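Local structure of exopolysaccharide biosynthesis protein (6TGF) at residues V48-P53 / P126-A131; K248-P253 / F279-D284; W408-A413 / R434-L439; H447-G452 / D468-L473; W544-N549 / Q628-L633. The protein modifies the glycan of bacterial biofilm, probably as a hydrolase, and has a parallel beta-helix fold like that of bacteriophage tailspikes. All coordinates share one frame; numbering follows the deposited sequence.

Interaction 1 of 5, residues V48-P53 / P126-A131; sequences VPILTP and PSHAMA
Ile50 lays CD1 over one face of the His128 imidazole in a CH-pi contact, with Ile50 CD1 4.2 Å from the ring centroid and 25° off the ring normal. The methyl is displaced toward the CE1-NE2 side. The second branch also meets this part of the ring, Ile50 CG2 lying 3.8 Å from His128 CE1. A chi1 of 63° sets CG1 of Ile50 between its own backbone N and carbonyl carbon, and the nearly extended chi2 then carries CD1 out across the ring. His128 ND1 is hydrogen-bonded to Asn125 O, which restrains the turn of the imidazole. Two apolar contacts flank the histidine: Val48 and Pro126 cross at about a right angle, Val48 CG2 3.9 Å from Pro126 CB, and Leu51 and Met130 reach tip to tip, Leu51 CD1 4.1 Å from Met130 CE. Ile50 and Leu51 both face Leu122 in a classic beta bulge. Within the putative head-binding region, the contact joins two antiparallel sheets: 48-51 is an outermost strand beside 121-124, whereas 129-134 runs between 69-74 and 139-143, and Leu71 of 69-74 touches both Leu51 and Met130.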
# COMPACT_ATOMS: atom_id res chain seq x y z
N VAL B 48 -55.20 -32.73 8.27
CA VAL B 48 -54.81 -31.60 7.36
C VAL B 48 -54.77 -32.10 5.92
O VAL B 48 -54.77 -33.31 5.69
CB VAL B 48 -53.44 -31.00 7.77
CG1 VAL B 48 -53.46 -30.47 9.19
CG2 VAL B 48 -52.31 -32.00 7.58
N PRO B 49 -54.74 -31.20 4.92
CA PRO B 49 -54.42 -31.59 3.54
C PRO B 49 -52.97 -32.08 3.45
O PRO B 49 -52.07 -31.27 3.61
CB PRO B 49 -54.63 -30.30 2.73
CG PRO B 49 -55.48 -29.42 3.61
CD PRO B 49 -55.07 -29.77 5.03
N ILE B 50 -52.77 -33.39 3.25
CA ILE B 50 -51.43 -34.04 3.17
C ILE B 50 -50.94 -34.05 1.71
O ILE B 50 -49.72 -34.09 1.51
CB ILE B 50 -51.44 -35.47 3.78
CG1 ILE B 50 -52.37 -36.43 3.03
CG2 ILE B 50 -51.77 -35.41 5.26
CD1 ILE B 50 -52.01 -37.89 3.21
N LEU B 51 -51.87 -34.02 0.75
CA LEU B 51 -51.57 -33.99 -0.71
C LEU B 51 -52.57 -33.07 -1.42
O LEU B 51 -53.78 -33.22 -1.18
CB LEU B 51 -51.63 -35.41 -1.27
CG LEU B 51 -50.63 -36.40 -0.67
CD1 LEU B 51 -50.96 -37.83 -1.10
CD2 LEU B 51 -49.20 -36.05 -1.06
N THR B 52 -52.06 -32.16 -2.27
CA THR B 52 -52.83 -31.13 -3.01
C THR B 52 -52.44 -31.21 -4.49
O THR B 52 -51.56 -31.99 -4.84
CB THR B 52 -52.59 -29.75 -2.39
OG1 THR B 52 -51.21 -29.41 -2.59
CG2 THR B 52 -52.92 -29.69 -0.92
N PRO B 53 -53.08 -30.43 -5.40
CA PRO B 53 -52.69 -30.42 -6.81
C PRO B 53 -51.20 -30.11 -7.01
O PRO B 53 -50.61 -30.65 -7.92
CB PRO B 53 -53.57 -29.32 -7.42
CG PRO B 53 -54.77 -29.26 -6.51
CD PRO B 53 -54.21 -29.52 -5.13
N PRO B 126 -51.55 -35.77 9.73
CA PRO B 126 -50.21 -35.38 9.29
C PRO B 126 -49.16 -36.43 9.68
O PRO B 126 -48.22 -36.62 8.94
CB PRO B 126 -49.95 -34.03 9.97
CG PRO B 126 -50.98 -33.94 11.08
CD PRO B 126 -52.17 -34.73 10.57
N SER B 127 -49.35 -37.07 10.84
CA SER B 127 -48.59 -38.26 11.29
C SER B 127 -49.20 -39.51 10.63
O SER B 127 -50.29 -39.92 11.05
CB SER B 127 -48.57 -38.37 12.79
OG SER B 127 -47.66 -39.37 13.22
N HIS B 128 -48.52 -40.07 9.62
CA HIS B 128 -48.99 -41.25 8.85
C HIS B 128 -47.81 -41.96 8.18
O HIS B 128 -46.81 -41.29 7.85
CB HIS B 128 -50.05 -40.83 7.82
CG HIS B 128 -49.54 -39.92 6.75
ND1 HIS B 128 -49.58 -38.54 6.87
CD2 HIS B 128 -48.97 -40.18 5.55
CE1 HIS B 128 -49.06 -37.99 5.79
NE2 HIS B 128 -48.68 -38.97 4.97
N ALA B 129 -47.95 -43.27 7.99
CA ALA B 129 -47.14 -44.10 7.06
C ALA B 129 -47.69 -43.91 5.65
O ALA B 129 -48.91 -43.69 5.52
CB ALA B 129 -47.18 -45.55 7.47
N MET B 130 -46.83 -43.97 4.63
CA MET B 130 -47.22 -43.84 3.21
C MET B 130 -46.46 -44.88 2.38
O MET B 130 -45.23 -44.99 2.54
CB MET B 130 -46.93 -42.44 2.68
CG MET B 130 -47.57 -42.16 1.33
SD MET B 130 -47.03 -40.58 0.63
CE MET B 130 -48.20 -39.46 1.40
N ALA B 131 -47.18 -45.62 1.53
CA ALA B 131 -46.65 -46.68 0.64
C ALA B 131 -47.20 -46.47 -0.78
O ALA B 131 -48.42 -46.26 -0.92
CB ALA B 131 -47.01 -48.04 1.18

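Interaction 2 of 5, residues K248-P253 / F279-D284; sequences KTDSAP and FVTGCD
Asp250 and Thr281 meet with their side chains crossing at about a right angle. The Thr281 hydroxyl donates to the carboxylate on its syn side, OG1 to Asp250 OD2 at 2.7 Å, while the backbone N of Thr281 reaches Asp250 OD1 at 3.1 Å. This second donor arrives well above the carboxylate plane. On the opposite face of that plane Ala252 N donates to the same Asp250 OD1, closing an Asx turn just where helix 252-265 begins. A chi1 of -171° swings the Asp250 carboxylate away from its own backbone N, where it can serve both segments. The Phe279 ring packs against the backbone of 248-250, with Asp250 N in its plane at the edge and Asp250 CB 3.9 Å from Phe279 CD2. Phe279 O accepts twice from Ser251, from N at 2.8 Å, nearly straight on, and from OG at 2.9 Å, above the carbonyl plane. One water bridges Thr249 O and Phe279 N. Ala252 CB rests on Cys283 SG at 3.8 Å. Strand 283-284 is an outermost strand of a parallel sheet of the beta-helix. Asp250 and Ser251 are thus tied to backbone groups of 279-281 and the Thr281 hydroxyl, and Asp250 OD1 links the contact to the first turn of the helix; three donors on one carboxylate would probably favour its charged form.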
# COMPACT_ATOMS: atom_id res chain seq x y z
N LYS B 248 -35.20 -1.98 -12.05
CA LYS B 248 -36.58 -1.42 -11.92
C LYS B 248 -37.23 -1.93 -10.63
O LYS B 248 -37.69 -1.09 -9.83
CB LYS B 248 -37.46 -1.83 -13.11
CG LYS B 248 -36.97 -1.40 -14.48
CD LYS B 248 -36.43 0.01 -14.52
CE LYS B 248 -36.39 0.58 -15.92
NZ LYS B 248 -36.04 2.02 -15.89
N THR B 249 -37.28 -3.26 -10.46
CA THR B 249 -37.93 -3.95 -9.31
C THR B 249 -37.15 -3.63 -8.03
O THR B 249 -35.92 -3.86 -8.01
CB THR B 249 -38.01 -5.46 -9.54
OG1 THR B 249 -38.47 -5.69 -10.87
CG2 THR B 249 -38.92 -6.15 -8.55
N ASP B 250 -37.84 -3.13 -7.00
CA ASP B 250 -37.26 -2.80 -5.68
C ASP B 250 -36.70 -4.08 -5.06
O ASP B 250 -37.49 -5.02 -4.83
CB ASP B 250 -38.29 -2.12 -4.77
CG ASP B 250 -37.71 -1.55 -3.49
OD1 ASP B 250 -36.47 -1.51 -3.36
OD2 ASP B 250 -38.51 -1.16 -2.62
N SER B 251 -35.39 -4.12 -4.81
CA SER B 251 -34.66 -5.26 -4.19
C SER B 251 -34.38 -4.96 -2.71
O SER B 251 -33.56 -5.69 -2.12
CB SER B 251 -33.40 -5.56 -4.95
OG SER B 251 -32.54 -4.43 -4.99
N ALA B 252 -35.04 -3.95 -2.13
CA ALA B 252 -34.94 -3.59 -0.70
C ALA B 252 -35.44 -4.76 0.15
O ALA B 252 -34.78 -5.12 1.12
CB ALA B 252 -35.70 -2.32 -0.41
N PRO B 253 -36.60 -5.39 -0.16
CA PRO B 253 -37.08 -6.54 0.60
C PRO B 253 -36.04 -7.68 0.68
O PRO B 253 -35.87 -8.23 1.75
CB PRO B 253 -38.32 -7.00 -0.18
CG PRO B 253 -38.80 -5.76 -0.88
CD PRO B 253 -37.53 -5.02 -1.25
N PHE B 279 -32.35 -1.79 -8.30
CA PHE B 279 -33.15 -0.69 -7.71
C PHE B 279 -33.37 -0.97 -6.22
O PHE B 279 -33.89 -2.05 -5.87
CB PHE B 279 -34.49 -0.53 -8.44
CG PHE B 279 -35.36 0.57 -7.90
CD1 PHE B 279 -34.95 1.89 -7.96
CD2 PHE B 279 -36.59 0.29 -7.34
CE1 PHE B 279 -35.75 2.90 -7.46
CE2 PHE B 279 -37.40 1.30 -6.84
CZ PHE B 279 -36.97 2.61 -6.90
N VAL B 280 -32.97 -0.02 -5.36
CA VAL B 280 -33.00 -0.15 -3.88
C VAL B 280 -33.62 1.12 -3.29
O VAL B 280 -33.00 2.19 -3.45
CB VAL B 280 -31.59 -0.41 -3.31
CG1 VAL B 280 -31.61 -0.58 -1.80
CG2 VAL B 280 -30.93 -1.61 -3.96
N THR B 281 -34.78 1.00 -2.64
CA THR B 281 -35.38 2.07 -1.79
C THR B 281 -34.66 2.09 -0.44
O THR B 281 -34.08 1.05 -0.07
CB THR B 281 -36.89 1.87 -1.63
OG1 THR B 281 -37.13 0.56 -1.12
CG2 THR B 281 -37.66 2.07 -2.92
N GLY B 282 -34.70 3.23 0.26
CA GLY B 282 -34.05 3.44 1.56
C GLY B 282 -34.24 2.27 2.51
O GLY B 282 -35.39 2.00 2.90
N CYS B 283 -33.14 1.59 2.86
CA CYS B 283 -33.10 0.46 3.83
C CYS B 283 -32.63 0.98 5.19
O CYS B 283 -31.48 1.44 5.27
CB CYS B 283 -32.18 -0.65 3.34
SG CYS B 283 -32.81 -1.55 1.90
N ASP B 284 -33.50 0.90 6.21
CA ASP B 284 -33.22 1.37 7.59
C ASP B 284 -32.95 0.16 8.49
O ASP B 284 -33.91 -0.53 8.86
CB ASP B 284 -34.37 2.23 8.11
CG ASP B 284 -34.01 3.10 9.31
OD1 ASP B 284 -33.27 2.62 10.19
OD2 ASP B 284 -34.47 4.26 9.35
O HOH W 1 -33.61 -4.41 -9.07

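Interaction 3 of 5, residues W408-A413 / R434-L439; sequences WDHSTA and RCSQSL. With EDO (1,2-ethanediol), chain Z.
Ser411 and Cys435, then Thr412 and Ser436, pair as parallel strands through backbone bonds. Ser411 N donates to Arg434 O at 2.8 Å, Ser436 N to Ser411 O at 2.9 Å, and Ala413 N to Ser436 O at 3.0 Å. Ser438 OG adds a second bond to Ser436 O from above the carbonyl plane. Side chain to backbone, Arg434 reaches past the end of this ladder: extended from CG to NE, it brings NH1 to 3.0 Å from Asp409 O. That carbonyl lies in the guanidinium plane and is met on a lone pair, with an N-H...O angle of 170°. Among side chains, His410 ND1 donates to Asp409 OD1 at 3.0 Å, the oxygen tilted 16° from the ring plane; the opposite charges of Asp409 and Arg434 stay beyond salt-bridge range. Van der Waals contacts follow the same register, with Ser411 CB 3.8 Å from Cys435 SG and His410 CB 3.9 Å from Arg434 CB. A 1,2-ethanediol, probably from the crystallisation liquor, makes a weak hydrogen bond with Ser436 OG. Trp502 meets the His410 ring and also touches Arg434 and Ser436. The pairing stacks neighbouring coils of the beta-helix: the Cys435 backbone bonds to Gln458 and its side chain touches Trp459, Thr412 bonds back to Thr378, and Trp444 of the second subunit packs on Thr412 and Ala413.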
# COMPACT_ATOMS: atom_id res chain seq x y z
N TRP B 408 -15.36 11.54 22.71
CA TRP B 408 -15.64 11.42 21.25
C TRP B 408 -15.79 12.81 20.63
O TRP B 408 -16.94 13.24 20.41
CB TRP B 408 -16.88 10.54 21.03
CG TRP B 408 -16.84 9.29 21.85
CD1 TRP B 408 -17.37 9.11 23.09
CD2 TRP B 408 -16.19 8.06 21.51
NE1 TRP B 408 -17.11 7.84 23.54
CE2 TRP B 408 -16.39 7.17 22.59
CE3 TRP B 408 -15.46 7.62 20.39
CZ2 TRP B 408 -15.89 5.87 22.58
CZ3 TRP B 408 -14.97 6.33 20.38
CH2 TRP B 408 -15.19 5.47 21.46
N ASP B 409 -14.66 13.47 20.35
CA ASP B 409 -14.62 14.85 19.79
C ASP B 409 -13.70 14.91 18.57
O ASP B 409 -13.27 16.03 18.22
CB ASP B 409 -14.19 15.86 20.87
CG ASP B 409 -12.77 15.66 21.37
OD1 ASP B 409 -12.18 14.59 21.11
OD2 ASP B 409 -12.25 16.59 22.03
N HIS B 410 -13.42 13.77 17.92
CA HIS B 410 -12.53 13.69 16.73
C HIS B 410 -12.69 12.34 16.01
O HIS B 410 -13.44 11.48 16.51
CB HIS B 410 -11.07 13.96 17.12
CG HIS B 410 -10.44 12.88 17.94
ND1 HIS B 410 -10.79 12.66 19.25
CD2 HIS B 410 -9.48 11.99 17.64
CE1 HIS B 410 -10.07 11.66 19.73
NE2 HIS B 410 -9.26 11.23 18.76
N SER B 411 -12.02 12.20 14.86
CA SER B 411 -11.91 10.96 14.05
C SER B 411 -10.46 10.47 14.11
O SER B 411 -9.56 11.31 14.29
CB SER B 411 -12.36 11.20 12.64
OG SER B 411 -13.70 11.69 12.61
N THR B 412 -10.24 9.16 13.95
CA THR B 412 -8.91 8.50 14.12
C THR B 412 -8.63 7.55 12.95
O THR B 412 -9.57 6.89 12.48
CB THR B 412 -8.83 7.77 15.46
OG1 THR B 412 -9.09 8.72 16.50
CG2 THR B 412 -7.49 7.10 15.71
N ALA B 413 -7.37 7.51 12.51
CA ALA B 413 -6.81 6.52 11.55
C ALA B 413 -7.66 6.46 10.28
O ALA B 413 -8.11 5.36 9.91
CB ALA B 413 -6.70 5.17 12.22
N ARG B 434 -10.87 17.35 12.17
CA ARG B 434 -10.34 16.69 13.40
C ARG B 434 -10.06 15.21 13.13
O ARG B 434 -10.52 14.36 13.92
CB ARG B 434 -11.33 16.84 14.56
CG ARG B 434 -11.63 18.28 14.96
CD ARG B 434 -12.43 18.30 16.24
NE ARG B 434 -12.81 19.64 16.67
CZ ARG B 434 -13.53 19.92 17.74
NH1 ARG B 434 -13.97 18.94 18.53
NH2 ARG B 434 -13.82 21.17 18.04
N CYS B 435 -9.34 14.90 12.05
CA CYS B 435 -8.86 13.54 11.71
C CYS B 435 -7.40 13.40 12.17
O CYS B 435 -6.53 14.07 11.59
CB CYS B 435 -8.98 13.25 10.22
SG CYS B 435 -10.68 12.93 9.69
N SER B 436 -7.16 12.57 13.19
CA SER B 436 -5.83 12.33 13.82
C SER B 436 -5.24 11.02 13.29
O SER B 436 -6.03 10.12 12.93
CB SER B 436 -5.94 12.34 15.32
OG SER B 436 -6.71 13.44 15.77
N GLN B 437 -3.91 10.93 13.25
CA GLN B 437 -3.13 9.73 12.80
C GLN B 437 -3.64 9.26 11.43
O GLN B 437 -3.77 8.03 11.24
CB GLN B 437 -3.23 8.61 13.84
CG GLN B 437 -2.62 8.96 15.19
CD GLN B 437 -3.53 9.77 16.08
OE1 GLN B 437 -3.17 10.83 16.57
NE2 GLN B 437 -4.73 9.26 16.30
N SER B 438 -3.90 10.19 10.50
CA SER B 438 -4.58 9.93 9.20
C SER B 438 -3.60 10.08 8.03
O SER B 438 -2.56 10.74 8.22
CB SER B 438 -5.77 10.83 9.06
OG SER B 438 -6.76 10.51 10.02
N LEU B 439 -3.92 9.48 6.88
CA LEU B 439 -3.04 9.41 5.68
C LEU B 439 -3.85 9.62 4.39
O LEU B 439 -4.98 9.10 4.30
CB LEU B 439 -2.33 8.05 5.64
CG LEU B 439 -1.38 7.76 6.80
CD1 LEU B 439 -2.09 6.98 7.90
CD2 LEU B 439 -0.16 6.99 6.32
C1 EDO Z . -4.16 12.93 19.17
O1 EDO Z . -5.33 13.60 18.74
C2 EDO Z . -2.93 13.76 19.02
O2 EDO Z . -2.05 13.72 20.13

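Interaction 4 of 5, residues H447-G452 / D468-L473; sequences HCDNPG and DCKNPL
His447 ND1 donates to Asp468 OD2 at 2.9 Å, almost straight and within the imidazole plane. The carboxylate accepts on its anti lone pair, its plane standing 68° from that of the ring. Asp449 O accepts from Asn471 N at 3.0 Å and, weakly, from Asn471 ND2. The same ND2 makes a further weak bond to Asn450 OD1 at 3.0 Å; the two amides lie side by side with their planes 11° apart. Pro451 packs on Cys469 and Leu473, Pro451 CG 3.7 Å from Cys469 CB and Pro451 CB 3.9 Å from Leu473 CB. Equivalent corners of successive coils thus stack, as in the right-handed parallel beta-helix of tailspikes. Cys448 CB likewise sits 4.3 Å from Cys469 SG. The Gly452 backbone adopts angles that a CB would obstruct, and Gly452 O meets Leu473 CD1 at 3.5 Å. In the next shell, Leu466 of strand 458-467 backs both Pro451 and Leu473. The preceding coil supplies His423, stacked on the His447 ring, and Lys425, whose NZ bonds to His447 O; from the following coil, Ser491 OG holds Cys469 N.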
# COMPACT_ATOMS: atom_id res chain seq x y z
N HIS B 447 -11.34 19.77 -11.03
CA HIS B 447 -12.55 20.54 -11.46
C HIS B 447 -13.65 20.45 -10.39
O HIS B 447 -14.83 20.58 -10.76
CB HIS B 447 -13.02 20.04 -12.83
CG HIS B 447 -11.91 19.71 -13.77
ND1 HIS B 447 -11.12 20.68 -14.37
CD2 HIS B 447 -11.44 18.52 -14.21
CE1 HIS B 447 -10.22 20.11 -15.14
NE2 HIS B 447 -10.40 18.78 -15.06
N CYS B 448 -13.27 20.26 -9.12
CA CYS B 448 -14.20 20.19 -7.95
C CYS B 448 -14.17 21.52 -7.20
O CYS B 448 -13.06 22.00 -6.89
CB CYS B 448 -13.82 19.05 -7.01
SG CYS B 448 -13.91 17.41 -7.77
N ASP B 449 -15.34 22.10 -6.93
CA ASP B 449 -15.48 23.45 -6.31
C ASP B 449 -14.84 23.47 -4.92
O ASP B 449 -14.13 24.45 -4.62
CB ASP B 449 -16.95 23.89 -6.24
CG ASP B 449 -17.47 24.53 -7.51
OD1 ASP B 449 -16.77 24.44 -8.55
OD2 ASP B 449 -18.57 25.11 -7.46
N ASN B 450 -15.07 22.42 -4.12
CA ASN B 450 -14.64 22.34 -2.70
C ASN B 450 -13.93 21.01 -2.46
O ASN B 450 -14.57 20.03 -2.08
CB ASN B 450 -15.83 22.53 -1.76
CG ASN B 450 -16.49 23.88 -1.92
OD1 ASN B 450 -15.90 24.91 -1.61
ND2 ASN B 450 -17.72 23.89 -2.41
N PRO B 451 -12.60 20.94 -2.69
CA PRO B 451 -11.80 19.79 -2.26
C PRO B 451 -12.14 19.35 -0.83
O PRO B 451 -12.06 18.16 -0.55
CB PRO B 451 -10.37 20.33 -2.36
CG PRO B 451 -10.43 21.30 -3.52
CD PRO B 451 -11.80 21.94 -3.42
N GLY B 452 -12.50 20.31 0.04
CA GLY B 452 -13.21 20.06 1.30
C GLY B 452 -12.45 20.56 2.52
O GLY B 452 -11.69 21.54 2.39
N ASP B 468 -7.47 22.74 -11.07
CA ASP B 468 -8.62 23.57 -11.53
C ASP B 468 -9.76 23.50 -10.50
O ASP B 468 -10.93 23.45 -10.93
CB ASP B 468 -9.08 23.14 -12.92
CG ASP B 468 -10.10 24.08 -13.55
OD1 ASP B 468 -9.86 25.30 -13.53
OD2 ASP B 468 -11.13 23.58 -14.04
N CYS B 469 -9.43 23.50 -9.21
CA CYS B 469 -10.41 23.50 -8.09
C CYS B 469 -10.69 24.94 -7.67
O CYS B 469 -9.73 25.66 -7.32
CB CYS B 469 -9.90 22.67 -6.92
SG CYS B 469 -9.94 20.89 -7.26
N LYS B 470 -11.96 25.35 -7.72
CA LYS B 470 -12.42 26.75 -7.51
C LYS B 470 -11.87 27.28 -6.18
O LYS B 470 -11.33 28.40 -6.17
CB LYS B 470 -13.95 26.83 -7.53
CG LYS B 470 -14.52 28.24 -7.47
CD LYS B 470 -16.03 28.28 -7.47
CE LYS B 470 -16.57 29.68 -7.33
NZ LYS B 470 -18.04 29.71 -7.49
N ASN B 471 -12.02 26.50 -5.11
CA ASN B 471 -11.66 26.90 -3.72
C ASN B 471 -10.49 26.05 -3.23
O ASN B 471 -10.22 24.98 -3.78
CB ASN B 471 -12.87 26.78 -2.79
CG ASN B 471 -14.00 27.70 -3.20
OD1 ASN B 471 -13.82 28.91 -3.27
ND2 ASN B 471 -15.17 27.14 -3.47
N PRO B 472 -9.76 26.51 -2.19
CA PRO B 472 -8.70 25.69 -1.60
C PRO B 472 -9.25 24.54 -0.75
O PRO B 472 -10.36 24.64 -0.27
CB PRO B 472 -7.94 26.69 -0.71
CG PRO B 472 -8.98 27.72 -0.33
CD PRO B 472 -9.88 27.82 -1.55
N LEU B 473 -8.46 23.47 -0.61
CA LEU B 473 -8.65 22.45 0.46
C LEU B 473 -8.42 23.16 1.80
O LEU B 473 -7.30 23.66 2.01
CB LEU B 473 -7.66 21.29 0.24
CG LEU B 473 -7.61 20.24 1.35
CD1 LEU B 473 -8.95 19.53 1.49
CD2 LEU B 473 -6.50 19.23 1.09

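Interaction 5 of 5, residues W544-N549 / Q628-L633; sequences WYELAN and QVFIRL
Trp544 and Arg632 layer face-on, on the side of the two antiparallel strands that also carries Glu546, Phe630, Asn549 and Gln628; of these, Trp544, Glu546, Gln628 and Arg632 are partly exposed. Arg632 CB stands 3.5 Å from the centroid of the tryptophan six-membered ring, only 6° off its normal, and the extended aliphatic chain continues along the indole to Arg632 CD, 3.5 Å from Trp544 NE1. Next to it, Glu546 CG covers one face of Phe630 at 3.9 Å from the ring centroid. With CG of Glu546 anti to the backbone N (chi1 -172°), the extended chain takes the carboxylate on to lie beside Gln628. Farther along, the packing gives way to polarity: Gln628 NE2 donates to Asn549 OD1 at 2.7 Å, approaching from above the carbonyl plane, and Asn549 ND2 is held by Asp661 and Asp626. In the backbone ladder, Tyr545 and Ile631 are a hydrogen-bonded pair, each N to the other's O at 2.9 Å. Leu547 N donates to Val629 O, and Val629 N to Ala548 O. On the Tyr545 and Ile631 side the side-chain contacts between the strands are apolar. Leu547 crosses Ile631 at about a right angle, with Leu547 CD1 3.6 Å from Ile631 CG2, and Tyr545 CE2 meets Leu633 CD2 at 3.5 Å. Leu535 of strand 534-537, from a second antiparallel sheet, packs against Tyr545, Leu547 and Leu633.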
# COMPACT_ATOMS: atom_id res chain seq x y z
N TRP B 544 41.35 29.94 -9.79
CA TRP B 544 40.04 30.57 -10.08
C TRP B 544 38.98 29.48 -10.28
O TRP B 544 39.23 28.55 -11.07
CB TRP B 544 40.12 31.49 -11.31
CG TRP B 544 40.67 32.85 -11.01
CD1 TRP B 544 41.90 33.34 -11.34
CD2 TRP B 544 39.98 33.91 -10.32
NE1 TRP B 544 42.02 34.63 -10.90
CE2 TRP B 544 40.87 35.01 -10.27
CE3 TRP B 544 38.71 34.04 -9.74
CZ2 TRP B 544 40.52 36.22 -9.67
CZ3 TRP B 544 38.37 35.23 -9.14
CH2 TRP B 544 39.26 36.30 -9.11
N TYR B 545 37.84 29.61 -9.59
CA TYR B 545 36.62 28.77 -9.76
C TYR B 545 35.43 29.68 -10.09
O TYR B 545 35.37 30.79 -9.53
CB TYR B 545 36.32 27.97 -8.49
CG TYR B 545 37.15 26.73 -8.29
CD1 TYR B 545 36.75 25.50 -8.78
CD2 TYR B 545 38.34 26.78 -7.58
CE1 TYR B 545 37.51 24.36 -8.59
CE2 TYR B 545 39.11 25.65 -7.38
CZ TYR B 545 38.70 24.43 -7.89
OH TYR B 545 39.45 23.31 -7.70
N GLU B 546 34.53 29.22 -10.96
CA GLU B 546 33.15 29.75 -11.08
C GLU B 546 32.27 28.96 -10.10
O GLU B 546 32.13 27.74 -10.31
CB GLU B 546 32.61 29.64 -12.51
CG GLU B 546 31.28 30.35 -12.70
CD GLU B 546 30.69 30.28 -14.10
OE1 GLU B 546 31.41 29.85 -15.03
OE2 GLU B 546 29.52 30.66 -14.26
N LEU B 547 31.75 29.62 -9.07
CA LEU B 547 30.88 28.98 -8.05
C LEU B 547 29.54 28.60 -8.70
O LEU B 547 29.26 27.40 -8.82
CB LEU B 547 30.67 29.93 -6.86
CG LEU B 547 31.89 30.17 -5.98
CD1 LEU B 547 31.52 31.03 -4.78
CD2 LEU B 547 32.52 28.87 -5.51
N ALA B 548 28.77 29.60 -9.14
CA ALA B 548 27.41 29.41 -9.70
C ALA B 548 26.95 30.68 -10.43
O ALA B 548 27.60 31.73 -10.29
CB ALA B 548 26.46 29.05 -8.59
N ASN B 549 25.86 30.55 -11.20
CA ASN B 549 25.02 31.68 -11.67
C ASN B 549 23.83 31.81 -10.72
O ASN B 549 23.05 30.84 -10.60
CB ASN B 549 24.54 31.49 -13.11
CG ASN B 549 23.59 32.58 -13.55
OD1 ASN B 549 23.98 33.74 -13.66
ND2 ASN B 549 22.34 32.22 -13.79
N GLN B 628 26.83 35.68 -12.34
CA GLN B 628 27.89 34.65 -12.17
C GLN B 628 28.91 35.16 -11.14
O GLN B 628 29.34 36.32 -11.27
CB GLN B 628 28.60 34.34 -13.49
CG GLN B 628 27.71 33.62 -14.50
CD GLN B 628 27.09 34.58 -15.49
OE1 GLN B 628 27.77 35.23 -16.27
NE2 GLN B 628 25.77 34.66 -15.47
N VAL B 629 29.27 34.32 -10.17
CA VAL B 629 30.24 34.64 -9.08
C VAL B 629 31.47 33.74 -9.25
O VAL B 629 31.30 32.51 -9.30
CB VAL B 629 29.61 34.48 -7.68
CG1 VAL B 629 30.60 34.76 -6.57
CG2 VAL B 629 28.37 35.35 -7.52
N PHE B 630 32.66 34.35 -9.35
CA PHE B 630 33.98 33.67 -9.40
C PHE B 630 34.74 33.97 -8.10
O PHE B 630 34.60 35.10 -7.57
CB PHE B 630 34.78 34.14 -10.61
CG PHE B 630 34.19 33.77 -11.95
CD1 PHE B 630 33.11 34.46 -12.46
CD2 PHE B 630 34.73 32.74 -12.71
CE1 PHE B 630 32.56 34.13 -13.69
CE2 PHE B 630 34.19 32.41 -13.94
CZ PHE B 630 33.11 33.10 -14.43
N ILE B 631 35.50 33.00 -7.60
CA ILE B 631 36.39 33.16 -6.41
C ILE B 631 37.79 32.64 -6.77
O ILE B 631 37.89 31.57 -7.40
CB ILE B 631 35.81 32.46 -5.16
CG1 ILE B 631 35.64 30.95 -5.34
CG2 ILE B 631 34.50 33.11 -4.75
CD1 ILE B 631 35.64 30.18 -4.03
N ARG B 632 38.83 33.39 -6.39
CA ARG B 632 40.25 32.97 -6.49
C ARG B 632 40.57 32.16 -5.23
O ARG B 632 40.96 32.77 -4.21
CB ARG B 632 41.17 34.18 -6.66
CG ARG B 632 42.61 33.81 -7.01
CD ARG B 632 43.37 34.96 -7.65
NE ARG B 632 44.40 34.46 -8.55
CZ ARG B 632 45.71 34.44 -8.31
NH1 ARG B 632 46.19 34.91 -7.17
NH2 ARG B 632 46.54 33.95 -9.21
N LEU B 633 40.38 30.84 -5.29
CA LEU B 633 40.58 29.91 -4.16
C LEU B 633 42.07 29.91 -3.78
O LEU B 633 42.90 29.72 -4.68
CB LEU B 633 40.09 28.51 -4.57
CG LEU B 633 39.79 27.54 -3.43
CD1 LEU B 633 38.72 28.10 -2.49
CD2 LEU B 633 39.35 26.19 -3.98

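How the interactions relate
Followed from the N terminus, the five contacts come in series, each closing its loop before the next begins, with none nested or crossed. Interaction 1 spans 72 intervening residues and joins two sheets of the putative head-binding region. Interaction 2 closes a short loop containing most of helix 252-265, at the start of the beta-helix. Interactions 3 and 4 each bring adjacent coils together, their centres about 22 Å apart; interactions 2 and 4 reach the two outermost strands of one parallel sheet. Interaction 5 spans 78 residues in the antiparallel C-terminal region, its centre about 109 Å from that of interaction 1, on the opposite side of the chain's centre.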